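Local coordinates for protein lipid II:glycine glycyltransferase (Staphylococcus aureus, PDB 6SNR) that probably transfers the first glycine of the pentaglycine bridge from glycyl-tRNA to the lysine of lipid II during peptidoglycan synthesis, at residues K154-L159 / Y343-G348; H335-M340 / T350-G355; A88-A93 / K124-K129. All blocks are in the same frame, centred on the assembly; numbering follows the deposited sequence.

Overall arrangement
Interactions 1 and 2 lie side by side and share helix 332-347. Their centres are about 9 Å apart. Interaction 2 fixes the middle of that helix to the neighbouring strand, and interaction 1 ties its last turn to the start of helix 156-162. The two also touch: Tyr338 of helix 332-347 packs on Leu159, and its OH probably hydrogen-bonds to Asp156 O. Interactions 1 and 2 lie by the sheet with strand 351-356, while interaction 3 lies at the sheet that contains strands 39-47, 68-78 and 129-130. Its centre is about 39 Å from that of interaction 1 and 35 Å from that of interaction 2. The three contacts therefore sample both sheets of this FemABX-family monomer.

Interaction 1 of 3, residues K154-L159 / Y343-G348; sequences KNDDEL and YAREHG
Arg345 reaches across to Asp156 and to the backbone of Lys154. NH1 and NH2 grip Asp156 end-on, and both donate to the single oxygen OD1. Asp156 OD1 lies 2.9 Å from Arg345 NH2 in this salt bridge. The carboxylate and guanidinium planes are 21° apart, so the groups are nearly coplanar. OD1 is met nearly along its C-O axis. NH1 has a second acceptor, Lys154 O, at 2.9 Å. Lys154 O sits 24° out of the guanidinium plane, whereas Asp156 OD1 lies in it. The long arm starts with CG anti to the backbone N and bends at the CG-CD bond (chi3 66°), which turns the guanidinium edge toward the loop.

Further out, Glu346 holds the other end of the group. Arg345 NE donates to Glu346 OE2 at 2.9 Å. The two carboxylates thus flank one cation without touching. Asp156 begins helix 156-162, whose start is secured by a capping box: Glu158 N donates to Asn155 OD1 at 2.7 Å, and Asn155 N donates to Glu158 OE2. On the other side, helix 332-347 closes at Gly348 in a Schellman motif.

The contact is at the surface, so it probably relies on its several bonds more than on burial. The helix start and the arginine would both be expected to keep Asp156 ionised.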
# COMPACT_ATOMS: atom_id res chain seq x y z
N LYS A 154 -15.20 -3.25 -5.90
CA LYS A 154 -15.78 -4.58 -6.14
C LYS A 154 -16.33 -5.11 -4.86
O LYS A 154 -15.87 -4.74 -3.78
CB LYS A 154 -14.66 -5.52 -6.62
CG LYS A 154 -14.23 -5.24 -8.02
CD LYS A 154 -13.16 -6.18 -8.48
CE LYS A 154 -12.93 -5.98 -9.94
NZ LYS A 154 -11.76 -6.74 -10.39
N ASN A 155 -17.32 -6.01 -4.95
CA ASN A 155 -17.75 -6.73 -3.76
C ASN A 155 -16.72 -7.77 -3.32
O ASN A 155 -15.75 -8.05 -4.04
CB ASN A 155 -19.19 -7.31 -3.88
CG ASN A 155 -19.30 -8.45 -4.88
OD1 ASN A 155 -18.41 -9.28 -5.02
ND2 ASN A 155 -20.45 -8.50 -5.59
N ASP A 156 -16.91 -8.31 -2.12
CA ASP A 156 -15.95 -9.29 -1.57
C ASP A 156 -15.69 -10.45 -2.51
O ASP A 156 -14.55 -10.86 -2.72
CB ASP A 156 -16.40 -9.81 -0.21
CG ASP A 156 -16.36 -8.79 0.88
OD1 ASP A 156 -15.92 -7.63 0.64
OD2 ASP A 156 -16.80 -9.11 2.00
N ASP A 157 -16.76 -11.03 -3.08
CA ASP A 157 -16.58 -12.16 -3.99
C ASP A 157 -15.88 -11.77 -5.27
O ASP A 157 -14.99 -12.44 -5.70
CB ASP A 157 -17.95 -12.83 -4.33
CG ASP A 157 -17.80 -14.24 -4.87
OD1 ASP A 157 -17.34 -15.12 -4.09
OD2 ASP A 157 -18.11 -14.50 -6.07
N GLU A 158 -16.26 -10.65 -5.89
CA GLU A 158 -15.60 -10.19 -7.11
C GLU A 158 -14.11 -9.89 -6.87
O GLU A 158 -13.27 -10.14 -7.72
CB GLU A 158 -16.24 -8.90 -7.62
CG GLU A 158 -17.68 -8.96 -8.12
CD GLU A 158 -18.18 -7.54 -8.49
OE1 GLU A 158 -18.36 -7.28 -9.71
OE2 GLU A 158 -18.35 -6.66 -7.59
N LEU A 159 -13.83 -9.33 -5.71
CA LEU A 159 -12.44 -8.97 -5.35
C LEU A 159 -11.58 -10.23 -5.23
O LEU A 159 -10.54 -10.36 -5.88
CB LEU A 159 -12.43 -8.17 -4.06
CG LEU A 159 -11.05 -7.73 -3.54
CD1 LEU A 159 -10.28 -6.91 -4.57
CD2 LEU A 159 -11.24 -6.98 -2.22
N TYR A 343 -10.96 -2.82 3.74
CA TYR A 343 -10.95 -1.62 4.55
C TYR A 343 -10.77 -0.41 3.63
O TYR A 343 -11.45 0.61 3.79
CB TYR A 343 -9.80 -1.62 5.58
CG TYR A 343 -9.73 -0.34 6.38
CD1 TYR A 343 -9.02 0.76 5.94
CD2 TYR A 343 -10.42 -0.21 7.57
CE1 TYR A 343 -9.00 1.93 6.65
CE2 TYR A 343 -10.40 0.96 8.30
CZ TYR A 343 -9.65 2.02 7.86
OH TYR A 343 -9.61 3.21 8.56
N ALA A 344 -9.85 -0.53 2.70
CA ALA A 344 -9.55 0.58 1.79
C ALA A 344 -10.81 0.91 0.97
O ALA A 344 -11.18 2.09 0.82
CB ALA A 344 -8.37 0.23 0.88
N ARG A 345 -11.46 -0.11 0.41
CA ARG A 345 -12.69 0.08 -0.36
C ARG A 345 -13.75 0.79 0.50
O ARG A 345 -14.42 1.76 0.05
CB ARG A 345 -13.25 -1.29 -0.82
CG ARG A 345 -14.60 -1.21 -1.54
CD ARG A 345 -15.25 -2.59 -1.74
NE ARG A 345 -15.61 -3.15 -0.43
CZ ARG A 345 -15.62 -4.45 -0.12
NH1 ARG A 345 -15.32 -5.38 -1.02
NH2 ARG A 345 -15.89 -4.81 1.13
N GLU A 346 -13.90 0.35 1.74
CA GLU A 346 -14.92 0.94 2.63
C GLU A 346 -14.61 2.40 2.99
O GLU A 346 -15.53 3.18 3.29
CB GLU A 346 -15.09 0.05 3.88
CG GLU A 346 -15.77 -1.30 3.57
CD GLU A 346 -17.02 -1.15 2.73
OE1 GLU A 346 -17.98 -0.53 3.23
OE2 GLU A 346 -17.04 -1.62 1.57
N HIS A 347 -13.32 2.78 2.96
CA HIS A 347 -12.88 4.16 3.22
C HIS A 347 -13.08 5.07 2.00
O HIS A 347 -12.98 6.29 2.13
CB HIS A 347 -11.41 4.13 3.71
CG HIS A 347 -10.91 5.41 4.32
ND1 HIS A 347 -11.38 5.91 5.52
CD2 HIS A 347 -9.94 6.27 3.91
CE1 HIS A 347 -10.73 7.03 5.82
NE2 HIS A 347 -9.85 7.26 4.86
N GLY A 348 -13.37 4.51 0.82
CA GLY A 348 -13.58 5.29 -0.40
C GLY A 348 -12.56 5.16 -1.49
O GLY A 348 -12.64 5.86 -2.49

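Interaction 2 of 3, residues H335-M340 / T350-G355; sequences HMQYTM and TTYDFG
Helix segment 335-340 runs at 142° to strand 351-355, with axes 11.2 Å apart, and Met340 and Tyr352 form the nearest CA pair. Tyr352 bridges the gap. A chi1 of -178° swings its ring off the strand toward the helix. The phenol OH donates to Gln337 OE1 at 2.6 Å. The amide plane stands almost perpendicular to the ring (88°), and OE1 sits at the ring edge near its plane. Met340 closes in on the same hydroxyl: its CE is 3.4 Å from Tyr352 OH. Met340 CB packs on Tyr352 CE2 at 4.1 Å.

These elements belong to a beta-alpha-beta unit. Helix 332-347 connects strand 315-323 to strand 351-356, its parallel neighbour in the sheet, and packs back on the strand that follows it.

Phe354 comes up beside the tyrosine. Its CE2 lies 3.5 Å from Gln337 OE1. Tyr352 CE1 lies over the rim of one Phe354 face, 3.6 Å above the plane. Trp377 and Phe373 add further aromatic contacts to Phe354, and Tyr318 touches both Gln337 and Tyr352. Asp353 OD1 accepts from Gly355 N, two residues on, in an Asx turn around Phe354.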
# COMPACT_ATOMS: atom_id res chain seq x y z
N HIS A 335 -4.30 -13.09 4.86
CA HIS A 335 -5.42 -12.56 5.61
C HIS A 335 -5.35 -11.03 5.67
O HIS A 335 -6.33 -10.33 5.35
CB HIS A 335 -5.42 -13.16 7.03
CG HIS A 335 -6.73 -13.02 7.72
ND1 HIS A 335 -6.93 -13.40 9.04
CD2 HIS A 335 -7.90 -12.51 7.30
CE1 HIS A 335 -8.16 -13.12 9.39
NE2 HIS A 335 -8.78 -12.59 8.35
N MET A 336 -4.14 -10.56 6.01
CA MET A 336 -3.83 -9.11 6.07
C MET A 336 -4.15 -8.36 4.77
O MET A 336 -4.91 -7.35 4.81
CB MET A 336 -2.36 -8.88 6.43
CG MET A 336 -2.12 -7.52 7.06
SD MET A 336 -0.41 -7.41 7.61
CE MET A 336 0.58 -7.62 6.18
N GLN A 337 -3.66 -8.88 3.66
CA GLN A 337 -3.88 -8.20 2.34
C GLN A 337 -5.35 -8.06 2.01
O GLN A 337 -5.82 -6.97 1.66
CB GLN A 337 -3.18 -8.90 1.19
CG GLN A 337 -1.68 -8.75 1.20
CD GLN A 337 -1.22 -7.30 0.99
OE1 GLN A 337 -1.98 -6.46 0.49
NE2 GLN A 337 0.04 -7.03 1.35
N TYR A 338 -6.10 -9.15 2.09
CA TYR A 338 -7.50 -9.10 1.71
C TYR A 338 -8.30 -8.17 2.63
O TYR A 338 -9.16 -7.43 2.18
CB TYR A 338 -8.05 -10.55 1.71
CG TYR A 338 -9.50 -10.71 1.28
CD1 TYR A 338 -9.92 -10.30 0.02
CD2 TYR A 338 -10.44 -11.35 2.09
CE1 TYR A 338 -11.23 -10.48 -0.42
CE2 TYR A 338 -11.76 -11.55 1.65
CZ TYR A 338 -12.14 -11.10 0.40
OH TYR A 338 -13.43 -11.27 -0.08
N THR A 339 -8.02 -8.24 3.94
CA THR A 339 -8.66 -7.36 4.94
C THR A 339 -8.39 -5.87 4.61
O THR A 339 -9.32 -5.05 4.68
CB THR A 339 -8.22 -7.70 6.36
OG1 THR A 339 -8.57 -9.08 6.64
CG2 THR A 339 -8.93 -6.84 7.32
N MET A 340 -7.15 -5.58 4.23
CA MET A 340 -6.74 -4.18 3.98
C MET A 340 -7.40 -3.66 2.72
O MET A 340 -7.82 -2.49 2.67
CB MET A 340 -5.20 -4.01 3.92
CG MET A 340 -4.56 -4.13 5.29
SD MET A 340 -2.81 -3.75 5.31
CE MET A 340 -2.19 -4.93 4.17
N THR A 350 -10.72 3.27 -4.64
CA THR A 350 -11.08 2.38 -5.75
C THR A 350 -9.90 1.65 -6.36
O THR A 350 -10.10 0.74 -7.21
CB THR A 350 -11.84 3.14 -6.86
OG1 THR A 350 -10.97 4.16 -7.37
CG2 THR A 350 -13.12 3.75 -6.31
N THR A 351 -8.67 2.02 -5.96
CA THR A 351 -7.46 1.30 -6.33
C THR A 351 -6.59 1.06 -5.10
O THR A 351 -6.59 1.84 -4.18
CB THR A 351 -6.61 2.00 -7.42
OG1 THR A 351 -6.37 3.36 -7.04
CG2 THR A 351 -7.35 1.99 -8.75
N TYR A 352 -5.85 -0.03 -5.13
CA TYR A 352 -4.97 -0.49 -4.06
C TYR A 352 -3.61 -0.78 -4.70
O TYR A 352 -3.44 -1.69 -5.52
CB TYR A 352 -5.57 -1.73 -3.40
CG TYR A 352 -4.84 -2.32 -2.24
CD1 TYR A 352 -3.82 -3.28 -2.41
CD2 TYR A 352 -5.20 -2.00 -0.95
CE1 TYR A 352 -3.18 -3.84 -1.33
CE2 TYR A 352 -4.57 -2.56 0.14
CZ TYR A 352 -3.57 -3.49 -0.05
OH TYR A 352 -2.94 -4.05 1.02
N ASP A 353 -2.64 0.10 -4.43
CA ASP A 353 -1.37 0.14 -5.13
C ASP A 353 -0.29 -0.56 -4.30
O ASP A 353 0.09 -0.13 -3.20
CB ASP A 353 -1.04 1.64 -5.38
CG ASP A 353 0.14 1.86 -6.26
OD1 ASP A 353 0.97 0.95 -6.46
OD2 ASP A 353 0.27 3.02 -6.71
N PHE A 354 0.25 -1.66 -4.84
CA PHE A 354 1.34 -2.39 -4.20
C PHE A 354 2.73 -1.80 -4.41
O PHE A 354 3.71 -2.36 -3.94
CB PHE A 354 1.38 -3.82 -4.73
CG PHE A 354 0.36 -4.74 -4.12
CD1 PHE A 354 -0.90 -4.85 -4.68
CD2 PHE A 354 0.70 -5.60 -3.09
CE1 PHE A 354 -1.84 -5.72 -4.15
CE2 PHE A 354 -0.24 -6.50 -2.56
CZ PHE A 354 -1.49 -6.55 -3.09
N GLY A 355 2.81 -0.71 -5.17
CA GLY A 355 4.06 -0.03 -5.45
C GLY A 355 4.86 -0.66 -6.58
O GLY A 355 4.33 -1.41 -7.39

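Interaction 3 of 3, residues A88-A93 / K124-K129; sequences ALLDSA and KALGFK
Leu90, which meets Leu126 and Phe128, sits in a helical turn whose shortest backbone bond runs from Ala93 N to Leu89 O, at 2.9 Å. On the other side, the backbone turns at Gly127. Gly127 N donates to Lys124 O at 3.1 Å, part of a Schellman motif at the C-terminal end of the helix that begins at 117. At its positive phi (103°) a CB would press on Leu126 O, which suits glycine. The chain reverses there, and the residues before and after it, Leu126 and Phe128, both reach Leu90.

Leu90 carries the contact from its side. Its chi1 of -179° carries the side chain out toward the turn. The two methyls then divide the work. CD2 packs on Leu126 CB at 3.9 Å and also comes within 4.0 Å of Phe128 CE2. CD1 touches the far end of the aromatic ring, at 4.0 Å from Phe128 CZ. The leucine runs past both Leu126 and Phe128 in the opposite direction, so the fork lies alongside them and does not meet them head-on. Leu126 uses its CB against Leu90, and its side chain also packs against Leu86 and Asn87 of helix 83-99.

The contact joins helix 83-99 to the turn that leads into the edge strand 129-130. Leu89 of the same helix packs on strands 39-47 and 68-78 of the sheet. Phe128 touches Phe76 and Phe388, and Leu90 touches Tyr390. Lys129 pairs with Asp389 through the backbone, which places the turn at the edge of the sheet.

Between the two segments the cohesion is apolar packing alone. It should depend on shape and burial, not on charge or on directed bonds; the backbone bonds serve to hold each side in form.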
# COMPACT_ATOMS: atom_id res chain seq x y z
N ALA A 88 0.82 27.90 -16.67
CA ALA A 88 0.77 28.76 -15.50
C ALA A 88 1.45 28.15 -14.29
O ALA A 88 2.17 28.82 -13.55
CB ALA A 88 -0.64 29.13 -15.18
N LEU A 89 1.23 26.85 -14.09
CA LEU A 89 1.98 26.15 -13.06
C LEU A 89 3.49 26.20 -13.27
O LEU A 89 4.25 26.44 -12.29
CB LEU A 89 1.49 24.68 -12.93
CG LEU A 89 0.12 24.52 -12.31
CD1 LEU A 89 -0.44 23.14 -12.57
CD2 LEU A 89 0.14 24.81 -10.82
N LEU A 90 3.95 25.97 -14.51
CA LEU A 90 5.41 26.10 -14.77
C LEU A 90 5.93 27.54 -14.49
O LEU A 90 6.96 27.71 -13.87
CB LEU A 90 5.76 25.63 -16.19
CG LEU A 90 7.25 25.70 -16.57
CD1 LEU A 90 8.17 24.93 -15.63
CD2 LEU A 90 7.43 25.22 -18.03
N ASP A 91 5.18 28.54 -14.94
CA ASP A 91 5.54 29.93 -14.68
C ASP A 91 5.74 30.18 -13.18
O ASP A 91 6.79 30.70 -12.75
CB ASP A 91 4.47 30.89 -15.23
CG ASP A 91 4.52 31.09 -16.77
OD1 ASP A 91 5.47 30.67 -17.48
OD2 ASP A 91 3.56 31.72 -17.26
N SER A 92 4.77 29.74 -12.38
CA SER A 92 4.87 29.90 -10.92
C SER A 92 6.01 29.11 -10.31
O SER A 92 6.70 29.60 -9.41
CB SER A 92 3.55 29.55 -10.22
OG SER A 92 2.51 30.45 -10.63
N ALA A 93 6.21 27.86 -10.75
CA ALA A 93 7.31 27.08 -10.22
C ALA A 93 8.67 27.66 -10.55
O ALA A 93 9.53 27.65 -9.72
CB ALA A 93 7.28 25.59 -10.66
N LYS A 124 7.13 18.43 -23.55
CA LYS A 124 8.21 18.61 -24.51
C LYS A 124 8.21 20.04 -25.07
O LYS A 124 9.23 20.67 -25.11
CB LYS A 124 8.13 17.56 -25.61
CG LYS A 124 9.31 17.62 -26.56
CD LYS A 124 9.20 16.61 -27.68
CE LYS A 124 10.54 16.49 -28.39
NZ LYS A 124 10.44 15.53 -29.53
N ALA A 125 7.04 20.53 -25.45
CA ALA A 125 6.88 21.88 -25.98
C ALA A 125 7.27 22.98 -25.00
O ALA A 125 7.79 24.03 -25.39
CB ALA A 125 5.46 22.08 -26.47
N LEU A 126 7.06 22.72 -23.70
CA LEU A 126 7.46 23.68 -22.68
C LEU A 126 8.95 23.62 -22.28
O LEU A 126 9.38 24.39 -21.44
CB LEU A 126 6.59 23.46 -21.42
CG LEU A 126 5.11 23.87 -21.52
CD1 LEU A 126 4.33 23.34 -20.34
CD2 LEU A 126 4.98 25.38 -21.58
N GLY A 127 9.72 22.67 -22.81
CA GLY A 127 11.13 22.62 -22.54
C GLY A 127 11.63 21.57 -21.55
O GLY A 127 12.83 21.52 -21.25
N PHE A 128 10.72 20.72 -21.07
CA PHE A 128 11.12 19.64 -20.18
C PHE A 128 11.84 18.54 -20.96
O PHE A 128 11.48 18.25 -22.10
CB PHE A 128 9.91 18.94 -19.55
CG PHE A 128 9.30 19.67 -18.37
CD1 PHE A 128 9.72 19.40 -17.10
CD2 PHE A 128 8.25 20.58 -18.54
CE1 PHE A 128 9.14 20.05 -15.99
CE2 PHE A 128 7.69 21.24 -17.45
CZ PHE A 128 8.14 20.98 -16.19
N LYS A 129 12.85 18.00 -20.34
CA LYS A 129 13.60 16.84 -20.86
C LYS A 129 13.18 15.57 -20.13
O LYS A 129 13.04 15.54 -18.91
CB LYS A 129 15.09 17.07 -20.73
CG LYS A 129 15.56 18.44 -21.24
CD LYS A 129 15.14 18.74 -22.67
CE LYS A 129 15.47 20.18 -23.05
NZ LYS A 129 14.91 20.52 -24.39